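Local coordinates for TRAS1 ORF2p (PDB 1WDU), which is the N-terminal endonuclease domain of a telomere-specific non-LTR retrotransposon protein and probably cuts telomeric DNA during insertion of the element, at residues 158-161 and 166-169; 74-77 and 81-84; 139-144 and 179-184. The protein carries 1 engineered substitution. One frame throughout, in Å; residues are numbered along the deposited sequence.

Contact 1: residues 158-161 and 166-169; sequences KSTW and EDDA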
ATOM      1  N   LYS A 158      -1.998  -0.634  15.568  1.00 33.17           N
ATOM      2  CA  LYS A 158      -2.527   0.670  15.919  1.00 33.18           C
ATOM      3  C   LYS A 158      -1.498   1.631  16.449  1.00 32.65           C
ATOM      4  O   LYS A 158      -0.633   1.260  17.237  1.00 34.40           O
ATOM      5  CB  LYS A 158      -3.644   0.509  16.956  1.00 34.67           C
ATOM      6  CG  LYS A 158      -4.717  -0.487  16.554  1.00 36.29           C
ATOM      7  CD  LYS A 158      -5.899  -0.474  17.511  1.00 39.56           C
ATOM      8  CE  LYS A 158      -7.027  -1.361  16.991  1.00 41.50           C
ATOM      9  NZ  LYS A 158      -8.310  -1.132  17.732  1.00 47.42           N
ATOM     10  N   SER A 159      -1.607   2.878  16.016  1.00 32.23           N
ATOM     11  CA  SER A 159      -0.717   3.927  16.470  1.00 32.70           C
ATOM     12  C   SER A 159      -1.326   5.292  16.206  1.00 34.93           C
ATOM     13  O   SER A 159      -1.849   5.559  15.113  1.00 36.96           O
ATOM     14  CB  SER A 159       0.629   3.840  15.773  1.00 30.91           C
ATOM     15  OG  SER A 159       1.424   4.947  16.148  1.00 31.28           O
ATOM     16  N   THR A 160      -1.264   6.160  17.209  1.00 34.48           N
ATOM     17  CA  THR A 160      -1.807   7.497  17.053  1.00 33.95           C
ATOM     18  C   THR A 160      -1.027   8.248  15.985  1.00 32.95           C
ATOM     19  O   THR A 160      -1.490   9.265  15.482  1.00 35.23           O
ATOM     20  CB  THR A 160      -1.781   8.292  18.390  1.00 33.42           C
ATOM     21  OG1 THR A 160      -0.447   8.339  18.910  1.00 32.28           O
ATOM     22  CG2 THR A 160      -2.688   7.630  19.406  1.00 33.73           C
ATOM     23  N   TRP A 161       0.158   7.753  15.636  1.00 32.16           N
ATOM     24  CA  TRP A 161       0.948   8.411  14.597  1.00 32.46           C
ATOM     25  C   TRP A 161       0.255   8.326  13.233  1.00 32.30           C
ATOM     26  O   TRP A 161       0.572   9.086  12.325  1.00 30.98           O
ATOM     27  CB  TRP A 161       2.354   7.821  14.517  1.00 31.26           C
ATOM     28  CG  TRP A 161       3.222   8.295  15.624  1.00 31.69           C
ATOM     29  CD1 TRP A 161       3.605   7.591  16.735  1.00 29.40           C
ATOM     30  CD2 TRP A 161       3.784   9.604  15.761  1.00 30.64           C
ATOM     31  NE1 TRP A 161       4.370   8.385  17.552  1.00 29.82           N
ATOM     32  CE2 TRP A 161       4.495   9.626  16.978  1.00 31.23           C
ATOM     33  CE3 TRP A 161       3.753  10.764  14.973  1.00 32.71           C
ATOM     34  CZ2 TRP A 161       5.173  10.765  17.429  1.00 31.36           C
ATOM     35  CZ3 TRP A 161       4.426  11.897  15.419  1.00 33.80           C
ATOM     36  CH2 TRP A 161       5.127  11.888  16.638  1.00 32.90           C
ATOM     37  N   GLU A 166      -5.378   4.404  19.696  1.00 41.01           N
ATOM     38  CA  GLU A 166      -4.275   4.281  20.640  1.00 40.56           C
ATOM     39  C   GLU A 166      -3.031   3.650  20.016  1.00 39.63           C
ATOM     40  O   GLU A 166      -3.036   3.245  18.843  1.00 38.91           O
ATOM     41  CB  GLU A 166      -4.709   3.423  21.825  1.00 41.69           C
ATOM     42  CG  GLU A 166      -5.120   2.015  21.436  1.00 45.24           C
ATOM     43  CD  GLU A 166      -5.459   1.155  22.640  1.00 49.75           C
ATOM     44  OE1 GLU A 166      -4.532   0.795  23.403  1.00 51.85           O
ATOM     45  OE2 GLU A 166      -6.655   0.847  22.829  1.00 51.31           O
ATOM     46  N   ASP A 167      -1.969   3.567  20.813  1.00 36.72           N
ATOM     47  CA  ASP A 167      -0.722   2.957  20.366  1.00 36.05           C
ATOM     48  C   ASP A 167      -0.631   1.559  20.948  1.00 34.50           C
ATOM     49  O   ASP A 167      -0.366   1.424  22.135  1.00 34.38           O
ATOM     50  CB  ASP A 167       0.503   3.733  20.864  1.00 34.75           C
ATOM     51  CG  ASP A 167       0.476   5.191  20.481  1.00 35.03           C
ATOM     52  OD1 ASP A 167       0.022   5.521  19.361  1.00 34.21           O
ATOM     53  OD2 ASP A 167       0.931   6.005  21.308  1.00 34.19           O
ATOM     54  N   ASP A 168      -0.854   0.519  20.150  1.00 33.11           N
ATOM     55  CA  ASP A 168      -0.713  -0.818  20.709  1.00 33.11           C
ATOM     56  C   ASP A 168       0.722  -1.283  20.486  1.00 33.82           C
ATOM     57  O   ASP A 168       1.516  -0.571  19.855  1.00 34.77           O
ATOM     58  CB  ASP A 168      -1.721  -1.822  20.122  1.00 31.57           C
ATOM     59  CG  ASP A 168      -1.653  -1.934  18.614  1.00 29.24           C
ATOM     60  OD1 ASP A 168      -0.580  -1.706  18.019  1.00 31.49           O
ATOM     61  OD2 ASP A 168      -2.688  -2.279  18.025  1.00 29.92           O
ATOM     62  N   ALA A 169       1.053  -2.464  21.006  1.00 33.07           N
ATOM     63  CA  ALA A 169       2.405  -2.997  20.904  1.00 31.11           C
ATOM     64  C   ALA A 169       2.868  -3.225  19.463  1.00 30.95           C
ATOM     65  O   ALA A 169       4.052  -3.058  19.146  1.00 30.67           O
ATOM     66  CB  ALA A 169       2.507  -4.274  21.711  1.00 33.51           C
TER
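Thr160 bonds the carboxylate of Asp167 through OD1 alone, whereas that of Asp168 receives Lys158 N tilted out of its plane. On Asp167, OD1 takes both bonds: Thr160 N comes nearly in line with the C-O bond, 2.6 Å from OD1 and almost straight at 172°, and Thr160 OG1 donates at 2.9 Å to the syn lone pair of the same OD1. The threonine OG1 sits between its own backbone N and carbonyl carbon (chi1 56°), which turns hydroxyl and amide to the same oxygen.

Lys158 N bonds Asp168 OD1 at 3.0 Å, displaced 33° from the carboxylate plane, with a weaker bond to OD2. In return Asp168 N donates to Lys158 O at 3.0 Å, so backbone and side chain of Asp168 grip a single residue. CB and CG of Lys158 lie against Asp168 OD2, while NZ leads away to a weak bond with Tyr203. As the N-cap of helix 169-181, Asp168 also accepts from Gly171 N through OD1.

Asp167 takes an N-H and an O-H, Asp168 backbone N-H groups at a helix start, and both are probably ionised; Asp167 ties the two arms of this surface loop together, and Asp168 ties it to the start of helix 169-181.

Contact 2: residues 74-77 and 81-84; sequences TAQG and VKAA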
ATOM      1  N   THR A  74       3.813 -13.845  -3.416  1.00 42.27           N
ATOM      2  CA  THR A  74       3.817 -15.300  -3.512  1.00 44.05           C
ATOM      3  C   THR A  74       2.460 -15.908  -3.181  1.00 45.03           C
ATOM      4  O   THR A  74       1.917 -15.686  -2.096  1.00 45.14           O
ATOM      5  CB  THR A  74       4.855 -15.900  -2.564  1.00 44.62           C
ATOM      6  OG1 THR A  74       6.098 -15.209  -2.734  1.00 46.43           O
ATOM      7  CG2 THR A  74       5.051 -17.382  -2.866  1.00 44.42           C
ATOM      8  N   ALA A  75       1.923 -16.690  -4.114  1.00 45.90           N
ATOM      9  CA  ALA A  75       0.626 -17.328  -3.926  1.00 47.65           C
ATOM     10  C   ALA A  75       0.709 -18.517  -2.980  1.00 49.05           C
ATOM     11  O   ALA A  75       1.737 -19.185  -2.893  1.00 46.94           O
ATOM     12  CB  ALA A  75       0.061 -17.774  -5.272  1.00 47.40           C
ATOM     13  N   GLN A  76      -0.392 -18.771  -2.278  1.00 52.91           N
ATOM     14  CA  GLN A  76      -0.480 -19.879  -1.332  1.00 55.39           C
ATOM     15  C   GLN A  76      -1.059 -21.097  -2.051  1.00 57.65           C
ATOM     16  O   GLN A  76      -1.565 -20.983  -3.172  1.00 58.37           O
ATOM     17  CB  GLN A  76      -1.386 -19.500  -0.157  1.00 56.22           C
ATOM     18  CG  GLN A  76      -1.141 -18.111   0.410  1.00 57.69           C
ATOM     19  CD  GLN A  76       0.269 -17.929   0.923  1.00 60.62           C
ATOM     20  OE1 GLN A  76       0.678 -18.569   1.893  1.00 61.94           O
ATOM     21  NE2 GLN A  76       1.027 -17.052   0.271  1.00 60.84           N
ATOM     22  N   GLY A  77      -0.990 -22.254  -1.399  1.00 59.09           N
ATOM     23  CA  GLY A  77      -1.508 -23.480  -1.988  1.00 60.42           C
ATOM     24  C   GLY A  77      -2.883 -23.365  -2.629  1.00 61.39           C
ATOM     25  O   GLY A  77      -3.093 -23.849  -3.742  1.00 61.23           O
ATOM     26  N   VAL A  81      -3.566 -14.830  -2.555  1.00 45.04           N
ATOM     27  CA  VAL A  81      -2.585 -13.765  -2.722  1.00 40.34           C
ATOM     28  C   VAL A  81      -2.971 -12.694  -1.710  1.00 36.04           C
ATOM     29  O   VAL A  81      -4.094 -12.193  -1.718  1.00 33.90           O
ATOM     30  CB  VAL A  81      -2.632 -13.186  -4.148  1.00 39.63           C
ATOM     31  CG1 VAL A  81      -1.632 -12.059  -4.288  1.00 38.62           C
ATOM     32  CG2 VAL A  81      -2.336 -14.298  -5.165  1.00 40.34           C
ATOM     33  N   LYS A  82      -2.047 -12.353  -0.828  1.00 33.01           N
ATOM     34  CA  LYS A  82      -2.330 -11.368   0.204  1.00 33.82           C
ATOM     35  C   LYS A  82      -2.051  -9.929  -0.211  1.00 31.19           C
ATOM     36  O   LYS A  82      -2.643  -9.006   0.333  1.00 30.00           O
ATOM     37  CB  LYS A  82      -1.544 -11.725   1.469  1.00 37.17           C
ATOM     38  CG  LYS A  82      -1.782 -13.167   1.889  1.00 39.40           C
ATOM     39  CD  LYS A  82      -1.040 -13.536   3.150  1.00 42.93           C
ATOM     40  CE  LYS A  82      -1.212 -15.021   3.454  1.00 42.69           C
ATOM     41  NZ  LYS A  82      -0.387 -15.413   4.625  1.00 48.75           N
ATOM     42  N   ALA A  83      -1.164  -9.741  -1.182  1.00 29.62           N
ATOM     43  CA  ALA A  83      -0.826  -8.402  -1.645  1.00 28.40           C
ATOM     44  C   ALA A  83      -0.518  -8.355  -3.140  1.00 29.14           C
ATOM     45  O   ALA A  83      -0.039  -9.322  -3.733  1.00 29.32           O
ATOM     46  CB  ALA A  83       0.344  -7.867  -0.861  1.00 25.70           C
ATOM     47  N   ALA A  84      -0.814  -7.217  -3.749  1.00 28.89           N
ATOM     48  CA  ALA A  84      -0.564  -7.052  -5.164  1.00 27.34           C
ATOM     49  C   ALA A  84      -0.483  -5.588  -5.537  1.00 27.15           C
ATOM     50  O   ALA A  84      -0.938  -4.707  -4.805  1.00 25.23           O
ATOM     51  CB  ALA A  84      -1.652  -7.733  -5.969  1.00 27.38           C
TER
HETATM   52  O   HOH W   1       0.659 -13.909  -0.823  1.00 29.46           O
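Between Ala75 and Val81 the two backbones come to 4.9 Å, CA to CA, and a bound water, not a direct bond, joins them: it donates to Thr74 O at 2.5 Å, a length doubtful at this resolution, and accepts from Lys82 N at 3.1 Å. Beside this bridge the side chains meet in two places. The methyl of Ala75 touches one branch of Val81, CB to CG2 at 4.2 Å. Val81 sets CG1 anti to its backbone N (chi1 179°), which leaves CG2 as the branch facing the alanine. On another flank the extended lysine chain of Lys82 runs across that of Gln76, roughly perpendicular to it, with the amide carbon CD of the glutamine 4.1 Å from CE of the lysine, whose ammonium group takes no part in the touch.

The contact lies in the loop joining strands 69-72 and 83-87, antiparallel neighbours at one margin of the six-stranded sheet in this four-layered alpha/beta sandwich of the DNase I-like kind. Ser73 and Ala83 are still joined by a backbone hydrogen bond; one residue further out on each arm, at Thr74 and Lys82, the chains have parted enough to admit the water.

Gln76 is bent at chi2 (-60°), and the bend folds its amide back along its own segment, where NE2 makes a weak bond of 2.9 Å to Thr74 O at 123°. Thr74 O is therefore approached by both the water and the glutamine amide. The firmer partner of NE2 is Asn103 OD1, and Lys82 NZ forms a salt bridge with Glu125, so each of the crossing chains has its polar end held by a neighbouring part of the fold.

Contact 3: residues 139-144 and 179-184; sequences RVERKM and GELGLH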
ATOM      1  N   ARG A 139      14.847  -5.494   4.895  1.00 38.13           N
ATOM      2  CA  ARG A 139      15.478  -6.099   3.727  1.00 38.38           C
ATOM      3  C   ARG A 139      15.203  -5.284   2.465  1.00 39.31           C
ATOM      4  O   ARG A 139      16.109  -5.062   1.653  1.00 38.63           O
ATOM      5  CB  ARG A 139      14.974  -7.535   3.549  1.00 38.80           C
ATOM      6  CG  ARG A 139      15.623  -8.310   2.405  1.00 39.81           C
ATOM      7  CD  ARG A 139      15.535  -9.815   2.660  1.00 40.95           C
ATOM      8  NE  ARG A 139      16.200 -10.606   1.628  1.00 44.66           N
ATOM      9  CZ  ARG A 139      15.650 -10.942   0.462  1.00 46.00           C
ATOM     10  NH1 ARG A 139      14.412 -10.559   0.172  1.00 45.83           N
ATOM     11  NH2 ARG A 139      16.340 -11.662  -0.415  1.00 45.83           N
ATOM     12  N   VAL A 140      13.958  -4.831   2.307  1.00 38.89           N
ATOM     13  CA  VAL A 140      13.587  -4.032   1.138  1.00 38.81           C
ATOM     14  C   VAL A 140      14.307  -2.690   1.173  1.00 40.23           C
ATOM     15  O   VAL A 140      14.832  -2.237   0.167  1.00 40.40           O
ATOM     16  CB  VAL A 140      12.046  -3.771   1.075  1.00 37.13           C
ATOM     17  CG1 VAL A 140      11.732  -2.765  -0.012  1.00 34.15           C
ATOM     18  CG2 VAL A 140      11.300  -5.069   0.799  1.00 34.45           C
ATOM     19  N   GLU A 141      14.341  -2.064   2.345  1.00 42.47           N
ATOM     20  CA  GLU A 141      14.978  -0.764   2.507  1.00 44.71           C
ATOM     21  C   GLU A 141      16.490  -0.764   2.217  1.00 47.24           C
ATOM     22  O   GLU A 141      16.983   0.097   1.484  1.00 46.98           O
ATOM     23  CB  GLU A 141      14.706  -0.245   3.924  1.00 45.93           C
ATOM     24  CG  GLU A 141      14.646   1.278   4.064  1.00 47.85           C
ATOM     25  CD  GLU A 141      16.011   1.925   4.191  1.00 51.61           C
ATOM     26  OE1 GLU A 141      16.071   3.173   4.262  1.00 53.52           O
ATOM     27  OE2 GLU A 141      17.023   1.191   4.226  1.00 53.52           O
ATOM     28  N   ARG A 142      17.223  -1.726   2.772  1.00 48.73           N
ATOM     29  CA  ARG A 142      18.671  -1.768   2.563  1.00 51.72           C
ATOM     30  C   ARG A 142      19.069  -2.258   1.175  1.00 52.65           C
ATOM     31  O   ARG A 142      19.925  -1.670   0.524  1.00 52.72           O
ATOM     32  CB  ARG A 142      19.352  -2.649   3.624  1.00 52.98           C
ATOM     33  CG  ARG A 142      19.197  -4.151   3.422  1.00 55.07           C
ATOM     34  CD  ARG A 142      20.100  -4.928   4.375  1.00 57.50           C
ATOM     35  NE  ARG A 142      20.752  -6.058   3.711  1.00 60.16           N
ATOM     36  CZ  ARG A 142      20.131  -7.162   3.304  1.00 60.88           C
ATOM     37  NH1 ARG A 142      18.828  -7.306   3.493  1.00 61.66           N
ATOM     38  NH2 ARG A 142      20.814  -8.117   2.682  1.00 61.54           N
ATOM     39  N   LYS A 143      18.435  -3.333   0.729  1.00 53.73           N
ATOM     40  CA  LYS A 143      18.726  -3.923  -0.564  1.00 55.33           C
ATOM     41  C   LYS A 143      18.080  -3.138  -1.701  1.00 56.13           C
ATOM     42  O   LYS A 143      18.078  -3.586  -2.844  1.00 57.16           O
ATOM     43  CB  LYS A 143      18.228  -5.373  -0.570  1.00 56.34           C
ATOM     44  CG  LYS A 143      18.624  -6.191  -1.779  1.00 57.66           C
ATOM     45  CD  LYS A 143      18.335  -7.664  -1.540  1.00 59.93           C
ATOM     46  CE  LYS A 143      18.885  -8.522  -2.670  1.00 62.25           C
ATOM     47  NZ  LYS A 143      18.733  -9.978  -2.396  1.00 64.00           N
ATOM     48  N   MET A 144      17.549  -1.961  -1.394  1.00 57.01           N
ATOM     49  CA  MET A 144      16.883  -1.161  -2.415  1.00 59.07           C
ATOM     50  C   MET A 144      17.184   0.334  -2.318  1.00 59.35           C
ATOM     51  O   MET A 144      16.500   1.150  -2.941  1.00 59.91           O
ATOM     52  CB  MET A 144      15.372  -1.389  -2.322  1.00 59.57           C
ATOM     53  CG  MET A 144      14.616  -1.217  -3.615  1.00 61.15           C
ATOM     54  SD  MET A 144      15.214  -2.351  -4.874  1.00 62.10           S
ATOM     55  CE  MET A 144      15.943  -1.149  -6.026  1.00 60.66           C
ATOM     56  N   GLY A 179      11.369   4.359  12.466  1.00 38.08           N
ATOM     57  CA  GLY A 179      12.393   5.253  12.986  1.00 38.92           C
ATOM     58  C   GLY A 179      13.806   4.883  12.567  1.00 40.40           C
ATOM     59  O   GLY A 179      14.604   5.749  12.222  1.00 40.36           O
ATOM     60  N   GLU A 180      14.120   3.593  12.598  1.00 41.84           N
ATOM     61  CA  GLU A 180      15.441   3.118  12.211  1.00 44.85           C
ATOM     62  C   GLU A 180      15.716   3.313  10.725  1.00 45.56           C
ATOM     63  O   GLU A 180      16.861   3.536  10.316  1.00 46.21           O
ATOM     64  CB  GLU A 180      15.580   1.631  12.542  1.00 47.33           C
ATOM     65  CG  GLU A 180      15.802   1.320  14.007  1.00 51.45           C
ATOM     66  CD  GLU A 180      15.483  -0.128  14.336  1.00 55.00           C
ATOM     67  OE1 GLU A 180      15.831  -1.019  13.523  1.00 55.05           O
ATOM     68  OE2 GLU A 180      14.888  -0.373  15.410  1.00 56.14           O
ATOM     69  N   LEU A 181      14.666   3.230   9.916  1.00 45.15           N
ATOM     70  CA  LEU A 181      14.815   3.358   8.473  1.00 44.33           C
ATOM     71  C   LEU A 181      14.606   4.762   7.927  1.00 44.23           C
ATOM     72  O   LEU A 181      14.811   5.005   6.736  1.00 45.19           O
ATOM     73  CB  LEU A 181      13.859   2.393   7.773  1.00 43.29           C
ATOM     74  CG  LEU A 181      13.870   0.953   8.302  1.00 43.12           C
ATOM     75  CD1 LEU A 181      12.956   0.096   7.446  1.00 42.24           C
ATOM     76  CD2 LEU A 181      15.285   0.397   8.295  1.00 42.39           C
ATOM     77  N   GLY A 182      14.216   5.693   8.786  1.00 43.14           N
ATOM     78  CA  GLY A 182      13.983   7.046   8.310  1.00 43.35           C
ATOM     79  C   GLY A 182      12.707   7.142   7.478  1.00 43.56           C
ATOM     80  O   GLY A 182      12.549   8.064   6.678  1.00 45.05           O
ATOM     81  N   LEU A 183      11.796   6.191   7.671  1.00 41.12           N
ATOM     82  CA  LEU A 183      10.532   6.170   6.945  1.00 40.62           C
ATOM     83  C   LEU A 183       9.536   7.116   7.617  1.00 40.17           C
ATOM     84  O   LEU A 183       9.424   7.151   8.844  1.00 39.87           O
ATOM     85  CB  LEU A 183       9.981   4.735   6.894  1.00 38.59           C
ATOM     86  CG  LEU A 183      10.899   3.757   6.141  1.00 38.55           C
ATOM     87  CD1 LEU A 183      10.349   2.341   6.214  1.00 39.21           C
ATOM     88  CD2 LEU A 183      11.028   4.200   4.688  1.00 38.35           C
ATOM     89  N   HIS A 184       8.810   7.877   6.806  1.00 39.07           N
ATOM     90  CA  HIS A 184       7.863   8.851   7.325  1.00 38.62           C
ATOM     91  C   HIS A 184       6.420   8.550   6.966  1.00 38.05           C
ATOM     92  O   HIS A 184       6.102   8.237   5.825  1.00 37.75           O
ATOM     93  CB  HIS A 184       8.256  10.234   6.818  1.00 40.41           C
ATOM     94  CG  HIS A 184       9.666  10.607   7.150  1.00 43.53           C
ATOM     95  ND1 HIS A 184      10.025  11.164   8.360  1.00 44.58           N
ATOM     96  CD2 HIS A 184      10.817  10.445   6.455  1.00 44.25           C
ATOM     97  CE1 HIS A 184      11.336  11.326   8.394  1.00 44.70           C
ATOM     98  NE2 HIS A 184      11.840  10.896   7.252  1.00 44.98           N
TER
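Glu141, which packs against Leu181, stands in the last turn of helix 131-142, a turn closed by the backbone bond from Lys143 N to Arg139 O at 3.0 Å. The meeting itself is carried by carbon. CB of Glu141 lies 3.9 Å from CD1 of Leu181, and CG of Glu141 is 4.0 Å from CB of Leu181, so the two side chains run antiparallel, each alongside the base of the other. The glutamate chain leaves its helix with CG roughly anti to the backbone N (chi1 -150°) and then bends at chi2 (-83°), which swings the carboxylate past the leucine to the main chain where helix 169-181 ends.

Helix 131-142 is the connection of a beta-alpha-beta crossover between the parallel strands 116-123 and 149-154. Val140 turns its side chain to strands 105-111 and 149-154; the next residue, Glu141, reaches helix 169-181 while also touching Leu149 and Pro146. Ile137, a turn earlier, packs on both Leu181 and Leu183, and Lys138 forms a salt bridge with Glu180, extending the junction of the two helices. Just beyond Leu181 the chain leaves the helix at Gly182, with a positive phi of 72°, and heads for strand 184-185.

With an alanine here, CG and the carboxylate would be gone, and Leu181 would probably lose the cover that CG gives it, opening a gap near the helix ends even with Ile137 still packed on it.

OE1 of Glu141 approaches Leu181 O at 3.3 Å, and two acceptors so placed make no bond. The carboxylate thus probably gains little from this carbonyl and may even be mildly repelled by it; what holds the pair is the contact of aliphatic carbons.

From the N terminus, contact 2 comes first: 74-77 and 81-84 close the short loop between strands 69-72 and 83-87 of the six-stranded sheet. The chain then enters the other sheet, and contact 3 opens at the end of helix 131-142. Before it closes at 179-184, joining the C-terminal ends of helices 131-142 and 169-181, the chain runs through strand 149-154 and forms contact 1, whose segments 158-161 and 166-169 close a small loop ahead of helix 169-181. Contact 1 is thus nested within contact 3, their nearest atoms about 8 Å apart, and the two meet opposite ends of helix 169-181. Contact 2 precedes both in series; its centre is about 27 Å from that of contact 1.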